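Local structure of leucine aminopeptidase A1, chloroplastic (Solanum lycopersicum, 5D8N) at residues Thr37-Trp42 with Asn66-Gln71; Asn54-Asp59 with Glu87-Lys92; Ser74-Leu79 with Leu99-Gly104; Met262-Ala267 with Gly388-Ala393; Ser424-Phe429 with Ala503-Ser508. The protein removes unsubstituted N-terminal amino acids, preferably leucine, from peptides as a magnesium-dependent homohexameric aminopeptidase of the chloroplast, and has chaperone activity. The protein carries 1 engineered substitution. All coordinates share one frame; numbering follows the deposited sequence.

Interaction 1 of 5, residues Thr37-Trp42 with Asn66-Gln71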
# COMPACT_ATOMS: atom_id res chain seq x y z
N THR A 37 -17.41 -28.62 -54.66
CA THR A 37 -16.60 -27.84 -55.58
C THR A 37 -15.11 -28.07 -55.34
O THR A 37 -14.62 -27.98 -54.22
CB THR A 37 -16.83 -26.33 -55.41
OG1 THR A 37 -18.23 -26.05 -55.40
CG2 THR A 37 -16.12 -25.53 -56.50
N ALA A 38 -14.39 -28.38 -56.41
CA ALA A 38 -12.95 -28.48 -56.34
C ALA A 38 -12.39 -27.14 -55.86
O ALA A 38 -12.77 -26.07 -56.34
CB ALA A 38 -12.38 -28.84 -57.70
N VAL A 39 -11.38 -27.22 -55.01
CA VAL A 39 -10.83 -26.01 -54.43
C VAL A 39 -10.23 -25.09 -55.48
O VAL A 39 -10.51 -23.89 -55.47
CB VAL A 39 -9.78 -26.33 -53.36
CG1 VAL A 39 -9.17 -25.04 -52.85
CG2 VAL A 39 -10.42 -27.09 -52.20
N VAL A 40 -9.54 -25.65 -56.46
CA VAL A 40 -8.91 -24.84 -57.51
C VAL A 40 -9.93 -24.20 -58.44
O VAL A 40 -9.60 -23.24 -59.14
CB VAL A 40 -7.89 -25.60 -58.37
CG1 VAL A 40 -6.74 -26.09 -57.51
CG2 VAL A 40 -8.55 -26.78 -59.09
N GLN A 41 -11.16 -24.69 -58.40
CA GLN A 41 -12.20 -24.14 -59.26
C GLN A 41 -13.13 -23.21 -58.53
O GLN A 41 -13.99 -22.60 -59.16
CB GLN A 41 -12.98 -25.24 -59.98
CG GLN A 41 -12.17 -25.88 -61.10
CD GLN A 41 -12.58 -27.30 -61.44
OE1 GLN A 41 -11.81 -28.25 -61.32
NE2 GLN A 41 -13.81 -27.44 -61.92
N TRP A 42 -12.96 -23.03 -57.22
CA TRP A 42 -13.88 -22.21 -56.44
C TRP A 42 -13.63 -20.74 -56.75
O TRP A 42 -12.50 -20.34 -56.92
CB TRP A 42 -13.74 -22.48 -54.94
CG TRP A 42 -14.69 -21.68 -54.10
CD1 TRP A 42 -16.00 -21.97 -53.81
CD2 TRP A 42 -14.44 -20.38 -53.57
NE1 TRP A 42 -16.57 -20.92 -53.12
CE2 TRP A 42 -15.61 -19.96 -52.92
CE3 TRP A 42 -13.30 -19.58 -53.49
CZ2 TRP A 42 -15.68 -18.74 -52.25
CZ3 TRP A 42 -13.39 -18.35 -52.90
CH2 TRP A 42 -14.57 -17.94 -52.28
N ASN A 66 2.77 -30.59 -51.58
CA ASN A 66 1.33 -30.71 -51.44
C ASN A 66 0.60 -30.50 -52.77
O ASN A 66 0.74 -29.47 -53.40
CB ASN A 66 0.81 -29.72 -50.38
CG ASN A 66 -0.69 -29.79 -50.19
OD1 ASN A 66 -1.45 -29.06 -50.82
ND2 ASN A 66 -1.12 -30.64 -49.27
N PRO A 67 -0.26 -31.45 -53.16
CA PRO A 67 -0.94 -31.36 -54.45
C PRO A 67 -1.80 -30.09 -54.62
O PRO A 67 -1.75 -29.47 -55.68
CB PRO A 67 -1.81 -32.62 -54.48
CG PRO A 67 -1.14 -33.58 -53.55
CD PRO A 67 -0.52 -32.73 -52.47
N LEU A 68 -2.64 -29.78 -53.63
CA LEU A 68 -3.48 -28.60 -53.71
C LEU A 68 -2.66 -27.30 -53.79
O LEU A 68 -2.85 -26.48 -54.69
CB LEU A 68 -4.42 -28.55 -52.51
CG LEU A 68 -5.22 -27.25 -52.47
CD1 LEU A 68 -6.08 -27.14 -53.72
CD2 LEU A 68 -6.06 -27.17 -51.21
N LEU A 69 -1.66 -27.17 -52.93
CA LEU A 69 -0.81 -25.98 -52.97
C LEU A 69 0.04 -25.91 -54.24
O LEU A 69 0.19 -24.85 -54.85
CB LEU A 69 0.08 -25.90 -51.73
CG LEU A 69 -0.68 -25.73 -50.42
CD1 LEU A 69 0.29 -25.76 -49.25
CD2 LEU A 69 -1.45 -24.43 -50.43
N GLN A 70 0.55 -27.05 -54.68
CA GLN A 70 1.29 -27.10 -55.95
C GLN A 70 0.45 -26.60 -57.12
O GLN A 70 0.92 -25.85 -57.97
CB GLN A 70 1.80 -28.52 -56.21
CG GLN A 70 2.75 -28.62 -57.40
CD GLN A 70 2.08 -29.14 -58.64
OE1 GLN A 70 1.28 -30.09 -58.56
NE2 GLN A 70 2.36 -28.52 -59.79
N GLN A 71 -0.81 -27.02 -57.17
CA GLN A 71 -1.68 -26.60 -58.27
C GLN A 71 -2.05 -25.12 -58.21
O GLN A 71 -2.10 -24.43 -59.22
CB GLN A 71 -2.95 -27.44 -58.25
CG GLN A 71 -3.77 -27.29 -59.52
CD GLN A 71 -4.81 -28.39 -59.69
OE1 GLN A 71 -5.03 -29.21 -58.79
NE2 GLN A 71 -5.50 -28.37 -60.83
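L68 presents its CD1 methyl to V39 and V40 of the short 3-10 turn 39-41, and this is the close-packed half of the contact. The methyl lies 3.8 Å from V39 CB and equally far from V39 CG1, with V40 CG1 slightly more distant, 4.0 Å from the same L68 CD1. The side chains of V39 and L68 cross at about a right angle. CG of L68 stands anti to the backbone N (chi1 174°), and this carries the branched end off the flank of the helix to the valines.

One helical turn further on, Q71 forms the solvent side. Its extended chain passes across V40 and puts its amide against the two methyls: V40 CG1 is 3.7 Å from Q71 CD, and V40 CG2 is 3.9 Å from Q71 NE2. Only van der Waals contact joins the two residues here. Helix 67-75 is capped by N66, whose OD1 accepts from L69 N at 2.8 Å in a nearly straight bond (169°) lying in the carbonyl plane; N66 ND2 is bonded to A145 O, which helps to fix the rotation of the amide.

The turn belongs to the connection between strands 31-35 and 46-52. V39 also touches A143 of strand 139-144 and L191 of strand 187-191, and thus bridges helix 67-75 and two adjacent strands of the six-stranded sheet.

Interaction 2 of 5, residues Asn54-Asp59 with Glu87-Lys92; sequences NDMARD and EDFSGK. With EDO (1,2-ethanediol), chain M.
M56, the last residue of the 3-10 turn 54-56, carries the contact to F89, S90 and G91. Its chain bends at both chi2 and chi3 (-56° and -59°), curling over the backbone of the other segment: M56 CG is 3.7 Å from S90 O, and M56 CE comes to the edge of the F89 ring, 3.7 Å from F89 CD2. The sulfur is also at that edge, with M56 SD 5.0 Å from the ring centroid and 78° off the ring normal. G91 N covers one face of the same ring.

Two residues on, R58 reaches across through a water, which accepts from R58 NH2 at 2.9 Å and donates to F89 O. R58 NH2 is also bonded to S81 O, tying the loop to helix 79-86. Beyond, E87 OE2 forms a salt bridge with R105 of the second subunit.

The sulfur at the ring edge makes this a Met-aromatic contact, set beside a Schellman motif in which D88, with positive phi, ends helix 79-86 just before F89.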
# COMPACT_ATOMS: atom_id res chain seq x y z
N ASN A 54 3.98 -29.87 -42.16
CA ASN A 54 4.25 -30.91 -43.15
C ASN A 54 3.62 -30.63 -44.51
O ASN A 54 4.21 -30.96 -45.55
CB ASN A 54 3.77 -32.27 -42.63
CG ASN A 54 4.62 -32.82 -41.48
OD1 ASN A 54 5.73 -32.35 -41.18
ND2 ASN A 54 4.10 -33.87 -40.85
N ASP A 55 2.43 -30.04 -44.51
CA ASP A 55 1.76 -29.62 -45.76
C ASP A 55 2.59 -28.62 -46.57
O ASP A 55 2.36 -28.47 -47.77
CB ASP A 55 0.42 -28.94 -45.48
CG ASP A 55 -0.61 -29.87 -44.88
OD1 ASP A 55 -0.52 -31.10 -45.09
OD2 ASP A 55 -1.57 -29.35 -44.27
N MET A 56 3.50 -27.90 -45.92
CA MET A 56 4.33 -26.88 -46.59
C MET A 56 5.69 -27.37 -47.09
O MET A 56 6.53 -26.59 -47.54
CB MET A 56 4.55 -25.70 -45.64
CG MET A 56 3.26 -25.02 -45.21
SD MET A 56 2.27 -24.44 -46.61
CE MET A 56 3.46 -23.33 -47.38
N ALA A 57 5.91 -28.68 -47.06
CA ALA A 57 7.20 -29.21 -47.50
C ALA A 57 7.46 -28.89 -48.97
O ALA A 57 6.55 -28.93 -49.80
CB ALA A 57 7.27 -30.71 -47.27
N ARG A 58 8.71 -28.61 -49.29
CA ARG A 58 9.09 -28.35 -50.67
C ARG A 58 10.06 -29.40 -51.21
O ARG A 58 10.69 -30.12 -50.44
CB ARG A 58 9.71 -26.96 -50.78
CG ARG A 58 8.76 -25.86 -50.35
CD ARG A 58 9.46 -24.52 -50.38
NE ARG A 58 8.57 -23.41 -50.05
CZ ARG A 58 8.37 -22.35 -50.84
NH1 ARG A 58 8.94 -22.29 -52.05
NH2 ARG A 58 7.66 -21.32 -50.40
N ASP A 59 10.10 -29.53 -52.53
CA ASP A 59 11.03 -30.45 -53.19
C ASP A 59 12.39 -29.79 -53.49
O ASP A 59 12.65 -28.68 -53.02
CB ASP A 59 10.38 -31.06 -54.44
CG ASP A 59 10.06 -30.04 -55.52
OD1 ASP A 59 10.61 -28.90 -55.50
OD2 ASP A 59 9.26 -30.41 -56.41
N GLU A 87 8.13 -14.40 -47.03
CA GLU A 87 7.51 -14.00 -45.79
C GLU A 87 7.74 -15.04 -44.70
O GLU A 87 7.15 -14.96 -43.63
CB GLU A 87 6.02 -13.71 -45.99
CG GLU A 87 5.79 -12.58 -46.99
CD GLU A 87 4.34 -12.38 -47.39
OE1 GLU A 87 3.46 -12.61 -46.53
OE2 GLU A 87 4.10 -11.95 -48.56
N ASP A 88 8.63 -16.00 -44.97
CA ASP A 88 9.02 -17.01 -43.98
C ASP A 88 7.82 -17.82 -43.45
O ASP A 88 7.73 -18.09 -42.26
CB ASP A 88 9.76 -16.32 -42.84
CG ASP A 88 10.57 -17.28 -41.99
OD1 ASP A 88 11.19 -18.20 -42.55
OD2 ASP A 88 10.59 -17.11 -40.75
N PHE A 89 6.83 -18.10 -44.29
CA PHE A 89 5.67 -18.91 -43.87
C PHE A 89 6.01 -20.37 -44.11
O PHE A 89 6.36 -20.74 -45.23
CB PHE A 89 4.43 -18.55 -44.70
CG PHE A 89 3.21 -19.36 -44.37
CD1 PHE A 89 2.41 -19.02 -43.30
CD2 PHE A 89 2.84 -20.44 -45.13
CE1 PHE A 89 1.31 -19.79 -42.96
CE2 PHE A 89 1.77 -21.25 -44.77
CZ PHE A 89 0.97 -20.91 -43.70
N SER A 90 6.01 -21.18 -43.06
CA SER A 90 6.27 -22.62 -43.18
C SER A 90 5.16 -23.42 -42.50
O SER A 90 5.32 -24.61 -42.22
CB SER A 90 7.63 -22.95 -42.56
OG SER A 90 7.64 -22.61 -41.19
N GLY A 91 4.02 -22.78 -42.25
CA GLY A 91 2.85 -23.48 -41.74
C GLY A 91 2.82 -23.62 -40.23
O GLY A 91 2.03 -24.39 -39.70
N LYS A 92 3.65 -22.85 -39.53
CA LYS A 92 3.64 -22.87 -38.07
C LYS A 92 2.36 -22.24 -37.52
O LYS A 92 1.76 -21.38 -38.17
CB LYS A 92 4.87 -22.16 -37.48
CG LYS A 92 6.19 -22.83 -37.82
CD LYS A 92 7.37 -22.08 -37.21
CE LYS A 92 8.69 -22.79 -37.50
NZ LYS A 92 9.85 -21.95 -37.10
C1 EDO M . 3.87 -10.92 -42.72
O1 EDO M . 3.31 -11.97 -41.93
C2 EDO M . 5.14 -11.41 -43.41
O2 EDO M . 6.02 -12.14 -42.53
O HOH W 1 7.10 -21.55 -47.53

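Interaction 3 of 5, residues Ser74-Leu79 with Leu99-Gly104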
# COMPACT_ATOMS: atom_id res chain seq x y z
N SER A 74 0.98 -23.20 -59.29
CA SER A 74 1.12 -23.31 -60.75
C SER A 74 0.24 -22.30 -61.45
O SER A 74 0.65 -21.63 -62.39
CB SER A 74 0.70 -24.71 -61.24
OG SER A 74 1.80 -25.59 -61.22
N GLU A 75 -1.03 -22.30 -61.07
CA GLU A 75 -1.98 -21.39 -61.70
C GLU A 75 -1.57 -19.93 -61.47
O GLU A 75 -1.88 -19.09 -62.31
CB GLU A 75 -3.36 -21.71 -61.16
CG GLU A 75 -4.50 -20.84 -61.64
CD GLU A 75 -5.83 -21.53 -61.40
OE1 GLU A 75 -5.92 -22.75 -61.66
OE2 GLU A 75 -6.74 -20.89 -60.82
N LEU A 76 -0.85 -19.65 -60.39
CA LEU A 76 -0.36 -18.30 -60.08
C LEU A 76 1.08 -18.09 -60.51
O LEU A 76 1.72 -17.12 -60.13
CB LEU A 76 -0.51 -18.00 -58.58
CG LEU A 76 -1.97 -17.83 -58.15
CD1 LEU A 76 -2.13 -17.86 -56.64
CD2 LEU A 76 -2.52 -16.52 -58.70
N ASN A 77 1.59 -19.01 -61.32
CA ASN A 77 2.95 -18.94 -61.84
C ASN A 77 4.02 -18.79 -60.78
O ASN A 77 5.00 -18.08 -61.01
CB ASN A 77 3.10 -17.81 -62.87
CG ASN A 77 2.36 -18.12 -64.16
OD1 ASN A 77 2.73 -19.05 -64.88
ND2 ASN A 77 1.27 -17.39 -64.41
N GLY A 78 3.86 -19.46 -59.64
CA GLY A 78 4.88 -19.46 -58.60
C GLY A 78 4.82 -18.28 -57.64
O GLY A 78 5.60 -18.19 -56.69
N LEU A 79 3.80 -17.45 -57.79
CA LEU A 79 3.62 -16.30 -56.91
C LEU A 79 3.32 -16.68 -55.45
O LEU A 79 3.85 -16.07 -54.53
CB LEU A 79 2.53 -15.39 -57.45
CG LEU A 79 2.53 -13.95 -56.94
CD1 LEU A 79 3.77 -13.19 -57.37
CD2 LEU A 79 1.28 -13.23 -57.43
N LEU A 99 -2.42 -13.31 -50.05
CA LEU A 99 -2.07 -12.95 -51.41
C LEU A 99 -3.28 -12.57 -52.25
O LEU A 99 -4.18 -13.38 -52.48
CB LEU A 99 -1.32 -14.11 -52.04
CG LEU A 99 -0.74 -13.82 -53.42
CD1 LEU A 99 0.38 -12.80 -53.38
CD2 LEU A 99 -0.27 -15.13 -54.03
N ARG A 100 -3.31 -11.31 -52.69
CA ARG A 100 -4.33 -10.78 -53.59
C ARG A 100 -3.84 -10.77 -55.03
O ARG A 100 -2.72 -10.35 -55.30
CB ARG A 100 -4.67 -9.34 -53.20
CG ARG A 100 -5.71 -8.69 -54.12
CD ARG A 100 -7.06 -9.38 -54.00
NE ARG A 100 -8.16 -8.57 -54.50
CZ ARG A 100 -8.60 -8.59 -55.76
NH1 ARG A 100 -8.00 -9.30 -56.70
NH2 ARG A 100 -9.59 -7.78 -56.10
N PHE A 101 -4.61 -11.38 -55.92
CA PHE A 101 -4.16 -11.62 -57.30
C PHE A 101 -5.36 -11.42 -58.22
O PHE A 101 -6.46 -11.16 -57.74
CB PHE A 101 -3.55 -13.03 -57.46
CG PHE A 101 -4.46 -14.14 -57.07
CD1 PHE A 101 -5.48 -14.55 -57.92
CD2 PHE A 101 -4.45 -14.64 -55.77
CE1 PHE A 101 -6.43 -15.47 -57.50
CE2 PHE A 101 -5.37 -15.58 -55.36
CZ PHE A 101 -6.35 -16.02 -56.23
N PRO A 102 -5.14 -11.41 -59.55
CA PRO A 102 -6.28 -11.00 -60.38
C PRO A 102 -7.33 -12.10 -60.41
O PRO A 102 -7.00 -13.25 -60.68
CB PRO A 102 -5.70 -10.82 -61.79
CG PRO A 102 -4.24 -11.18 -61.69
CD PRO A 102 -3.85 -11.31 -60.24
N GLY A 103 -8.53 -11.77 -59.98
CA GLY A 103 -9.61 -12.75 -59.86
C GLY A 103 -9.85 -13.31 -58.47
O GLY A 103 -10.81 -14.04 -58.26
N GLY A 104 -9.00 -12.99 -57.51
CA GLY A 104 -9.26 -13.47 -56.16
C GLY A 104 -8.20 -13.21 -55.11
O GLY A 104 -7.28 -12.40 -55.29
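L76 lays its CD2 methyl over one face of the F101 ring, 3.5 Å from F101 CG. The methyl is displaced toward the rim, 3.8 Å from the ring centroid and 26° off the normal, which makes this a CH-pi contact; the two side chains cross at about a right angle. The opposite face of the ring is covered by G104 O, so the phenyl group is sandwiched between a leucine methyl and a backbone carbonyl. It is folded back over its own turn because F101 CG lies between the backbone N and the carbonyl carbon (chi1 57°).

Deeper in, the packing is looser and wholly aliphatic. L76 CD1 is 4.2 Å from L99 CD2, and L79 CD2 is at the same distance from L99 CD1. R100, on the other side of the strand from F101 and L99, forms a salt bridge with E86 of the second subunit, while L79 and L99 both pack on R100 of that subunit.

L76 and L79 flank the tight link between two helices: L76 just follows helix 67-75 and L79 starts helix 79-86. N77, with positive phi, is the C-prime residue of a Schellman motif that ends the first, and G78 is the N-cap of the second. Facing them is a beta hairpin with a two-residue loop, P102-G103, joining edge strand 96-101 to strand 104-112; its type II turn is closed by G104 N to F101 O (3.1 Å), and F101 N to G104 O (2.9 Å) completes the hydrogen-bonded pair.

Interaction 4 of 5, residues Met262-Ala267 with Gly388-Ala393; sequences MGAYLA and GRLTLA
G388 O is gripped twice from within its own helix, by T391 OG1 at 2.7 Å and by L392 N at 3.1 Å. The T391 hydroxyl approaches in the carbonyl plane, on a lone pair. With OG1 turned back to the helix in this way (chi1 68°), the other branch of T391 meets helix 263-269: T391 CG2 is 3.9 Å from Y265 CD1, at the edge of the tyrosine ring and near its plane. A buried hydroxyl is thereby satisfied on one side while the methyl serves the packing on the other.

Beside this pair the two backbones come very close, the CA atoms of Y265 and T391 being 4.1 Å apart. The small A264 side chain is consistent with so close an approach, its CB lying 3.3 Å from L390 O. The short segments of the two helices run roughly antiparallel, at 141°, with their axes 7.1 Å apart. Y265 is held by its backbone N, bonded to D394 OD2 further along helix 388-401, and by its OH, bonded to A355 O.

The contact packs helix 263-269 against the first turn of helix 388-401 in the M17 catalytic domain. E387, which belongs to both magnesium-binding sites of the enzyme, immediately precedes that turn, R389 within it is a predicted active-site residue, and the side chain of T391 lies about 5 Å from that of K300, of the first magnesium site; the packing therefore forms part of the surround of the two-metal active site.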
# COMPACT_ATOMS: atom_id res chain seq x y z
N MET A 262 -34.85 -17.16 1.08
CA MET A 262 -33.54 -16.96 0.47
C MET A 262 -32.84 -15.75 1.09
O MET A 262 -32.58 -14.75 0.42
CB MET A 262 -33.70 -16.74 -1.02
CG MET A 262 -34.32 -17.89 -1.76
SD MET A 262 -34.12 -17.66 -3.54
CE MET A 262 -35.11 -19.01 -4.15
N GLY A 263 -32.48 -15.85 2.36
CA GLY A 263 -31.90 -14.73 3.06
C GLY A 263 -30.51 -14.32 2.61
O GLY A 263 -30.14 -13.15 2.78
N ALA A 264 -29.71 -15.27 2.09
CA ALA A 264 -28.37 -14.92 1.64
C ALA A 264 -28.41 -14.11 0.34
O ALA A 264 -27.80 -13.04 0.24
CB ALA A 264 -27.52 -16.17 1.49
N TYR A 265 -29.22 -14.55 -0.61
CA TYR A 265 -29.44 -13.82 -1.85
C TYR A 265 -30.05 -12.45 -1.60
O TYR A 265 -29.57 -11.43 -2.10
CB TYR A 265 -30.30 -14.67 -2.78
CG TYR A 265 -30.94 -13.97 -3.98
CD1 TYR A 265 -30.19 -13.22 -4.88
CD2 TYR A 265 -32.27 -14.20 -4.31
CE1 TYR A 265 -30.73 -12.71 -6.06
CE2 TYR A 265 -32.84 -13.67 -5.46
CZ TYR A 265 -32.07 -12.92 -6.34
OH TYR A 265 -32.65 -12.48 -7.52
N LEU A 266 -31.09 -12.41 -0.77
CA LEU A 266 -31.81 -11.16 -0.55
C LEU A 266 -30.98 -10.16 0.22
O LEU A 266 -31.07 -8.96 -0.03
CB LEU A 266 -33.15 -11.42 0.14
CG LEU A 266 -34.16 -12.14 -0.75
CD1 LEU A 266 -35.40 -12.55 0.03
CD2 LEU A 266 -34.60 -11.24 -1.87
N ALA A 267 -30.09 -10.63 1.08
CA ALA A 267 -29.19 -9.70 1.75
C ALA A 267 -28.24 -8.99 0.77
O ALA A 267 -27.98 -7.80 0.89
CB ALA A 267 -28.38 -10.42 2.81
N GLY A 388 -21.01 -12.70 -4.06
CA GLY A 388 -21.54 -13.55 -5.11
C GLY A 388 -21.89 -14.96 -4.63
O GLY A 388 -22.94 -15.50 -4.98
N ARG A 389 -21.02 -15.53 -3.79
CA ARG A 389 -21.22 -16.87 -3.29
C ARG A 389 -22.45 -16.95 -2.41
O ARG A 389 -23.05 -18.01 -2.36
CB ARG A 389 -20.00 -17.38 -2.54
CG ARG A 389 -19.63 -16.54 -1.33
CD ARG A 389 -18.27 -16.95 -0.79
NE ARG A 389 -17.22 -16.56 -1.72
CZ ARG A 389 -15.92 -16.85 -1.57
NH1 ARG A 389 -15.51 -17.62 -0.57
NH2 ARG A 389 -15.07 -16.48 -2.49
N LEU A 390 -22.85 -15.84 -1.80
CA LEU A 390 -24.08 -15.85 -1.01
C LEU A 390 -25.29 -16.09 -1.91
O LEU A 390 -26.23 -16.78 -1.52
CB LEU A 390 -24.29 -14.55 -0.21
CG LEU A 390 -23.65 -14.40 1.17
CD1 LEU A 390 -22.18 -14.79 1.14
CD2 LEU A 390 -23.78 -12.96 1.66
N THR A 391 -25.32 -15.41 -3.05
CA THR A 391 -26.43 -15.59 -3.97
C THR A 391 -26.45 -17.02 -4.49
O THR A 391 -27.51 -17.62 -4.68
CB THR A 391 -26.41 -14.59 -5.14
OG1 THR A 391 -25.30 -14.84 -6.02
CG2 THR A 391 -26.32 -13.18 -4.60
N LEU A 392 -25.26 -17.56 -4.74
CA LEU A 392 -25.18 -18.95 -5.20
C LEU A 392 -25.66 -19.95 -4.17
O LEU A 392 -26.19 -21.00 -4.52
CB LEU A 392 -23.76 -19.30 -5.61
CG LEU A 392 -23.29 -18.69 -6.94
CD1 LEU A 392 -21.79 -18.89 -7.06
CD2 LEU A 392 -24.01 -19.36 -8.11
N ALA A 393 -25.45 -19.65 -2.90
CA ALA A 393 -25.94 -20.53 -1.85
C ALA A 393 -27.44 -20.84 -1.99
O ALA A 393 -27.86 -21.99 -2.05
CB ALA A 393 -25.64 -19.91 -0.50

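Interaction 5 of 5, residues Ser424-Phe429 with Ala503-Ser508; sequences SVAGAF and AGPVWS
P505 makes the contact with S424, V425 and A426 through CB and CG of its ring. Its CG fits against A426 of strand 426-429, 4.0 Å from A426 CB and 3.9 Å from A426 N, and P505 CB rests 3.8 Å from S424 O. These are van der Waals touches of ring carbons on a methyl group and on the edge of a backbone, and the CA atoms of S424 and P505 are 4.7 Å apart.

The second shell sets both partners. P505 lies in a type I turn from G504 to W507, closed by a weak bond from W507 N to G504 O, and its own carbonyl oxygen is bonded to T515 OG1. Before it, A503 O is bonded to N324 ND2. Across the contact, A426 is held by backbone bonds to K449 and W451, and its side chain also touches Y517. Further out, S424 N is bonded to the hydroxyl of Y459 of the fourth subunit, which packs on V425 as well.

Strand 426-429 runs antiparallel to 496-501, and a backbone bond joins G427 to D501. P505, just beyond strand 496-501, thus packs against its antiparallel neighbour in the large mixed sheet of the M17 catalytic domain.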
# COMPACT_ATOMS: atom_id res chain seq x y z
N SER A 424 -6.74 -18.10 -18.76
CA SER A 424 -7.33 -18.86 -19.83
C SER A 424 -7.95 -20.20 -19.43
O SER A 424 -8.59 -20.85 -20.26
CB SER A 424 -6.29 -19.13 -20.92
OG SER A 424 -5.69 -17.95 -21.38
N VAL A 425 -7.73 -20.63 -18.19
CA VAL A 425 -8.09 -21.98 -17.75
C VAL A 425 -8.97 -21.90 -16.50
O VAL A 425 -8.56 -21.37 -15.47
CB VAL A 425 -6.83 -22.82 -17.41
CG1 VAL A 425 -7.25 -24.23 -17.00
CG2 VAL A 425 -5.88 -22.92 -18.61
N ALA A 426 -10.18 -22.42 -16.59
CA ALA A 426 -11.11 -22.37 -15.47
C ALA A 426 -10.80 -23.51 -14.50
O ALA A 426 -10.29 -24.55 -14.89
CB ALA A 426 -12.54 -22.46 -15.97
N GLY A 427 -11.13 -23.29 -13.24
CA GLY A 427 -10.96 -24.31 -12.22
C GLY A 427 -12.27 -25.04 -11.96
O GLY A 427 -13.29 -24.41 -11.71
N ALA A 428 -12.19 -26.36 -11.89
CA ALA A 428 -13.34 -27.22 -11.66
C ALA A 428 -13.16 -27.89 -10.30
O ALA A 428 -12.13 -28.51 -10.02
CB ALA A 428 -13.43 -28.28 -12.76
N PHE A 429 -14.22 -27.82 -9.49
CA PHE A 429 -14.21 -28.37 -8.15
C PHE A 429 -15.42 -29.26 -7.96
O PHE A 429 -16.54 -28.82 -8.19
CB PHE A 429 -14.27 -27.27 -7.10
CG PHE A 429 -13.13 -26.30 -7.16
CD1 PHE A 429 -13.16 -25.23 -8.02
CD2 PHE A 429 -12.11 -26.38 -6.24
CE1 PHE A 429 -12.12 -24.33 -8.06
CE2 PHE A 429 -11.06 -25.49 -6.28
CZ PHE A 429 -11.05 -24.47 -7.21
N ALA A 503 -13.59 -17.05 -13.47
CA ALA A 503 -13.12 -15.68 -13.41
C ALA A 503 -12.21 -15.27 -14.56
O ALA A 503 -12.31 -14.14 -15.03
CB ALA A 503 -12.41 -15.41 -12.09
N GLY A 504 -11.31 -16.15 -14.98
CA GLY A 504 -10.40 -15.80 -16.08
C GLY A 504 -11.07 -15.84 -17.43
O GLY A 504 -11.08 -14.85 -18.15
N PRO A 505 -11.46 -17.05 -17.88
CA PRO A 505 -11.66 -17.13 -19.34
C PRO A 505 -12.93 -16.51 -19.91
O PRO A 505 -13.07 -16.46 -21.14
CB PRO A 505 -11.62 -18.63 -19.62
CG PRO A 505 -11.80 -19.31 -18.31
CD PRO A 505 -11.34 -18.37 -17.25
N VAL A 506 -13.79 -15.97 -19.05
CA VAL A 506 -14.99 -15.32 -19.55
C VAL A 506 -14.70 -13.99 -20.25
O VAL A 506 -15.58 -13.42 -20.85
CB VAL A 506 -16.07 -15.10 -18.47
CG1 VAL A 506 -16.56 -16.41 -17.89
CG2 VAL A 506 -15.53 -14.23 -17.36
N TRP A 507 -13.53 -13.43 -20.02
CA TRP A 507 -13.20 -12.14 -20.56
C TRP A 507 -11.84 -12.22 -21.19
O TRP A 507 -10.92 -12.72 -20.57
CB TRP A 507 -13.19 -11.07 -19.46
CG TRP A 507 -12.89 -9.71 -19.97
CD1 TRP A 507 -11.68 -9.03 -19.92
CD2 TRP A 507 -13.80 -8.88 -20.67
NE1 TRP A 507 -11.79 -7.86 -20.62
CE2 TRP A 507 -13.08 -7.75 -21.10
CE3 TRP A 507 -15.17 -8.93 -20.88
CZ2 TRP A 507 -13.68 -6.71 -21.75
CZ3 TRP A 507 -15.78 -7.89 -21.55
CH2 TRP A 507 -15.03 -6.82 -22.01
N SER A 508 -11.71 -11.67 -22.39
CA SER A 508 -10.42 -11.63 -23.09
C SER A 508 -9.80 -10.25 -23.09
O SER A 508 -10.37 -9.33 -23.67
CB SER A 508 -10.60 -11.99 -24.57
OG SER A 508 -9.41 -11.62 -25.25

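Interactions 1 to 3 cluster in the N-terminal domain, while interactions 4 and 5 lie in the catalytic domain; interactions 1 and 4 are on opposite sides of the chain's centre, about 59 Å apart between centres. Interaction 1 is a surface contact, interaction 3 partly buried, and the others are buried. Helix 67-75 serves both 1 and 3, and L69 of interaction 1 packs on M56 of interaction 2. Side-chain ends dominate in the N-terminal domain: valine and leucine branches, a methionine at a ring edge, a methyl over a ring. In interactions 4 and 5 the backbones themselves come close, with alanine and proline carbons against main-chain atoms. The same neighbouring subunit adjoins 2 and 3, while two other subunits adjoin 4 and 5.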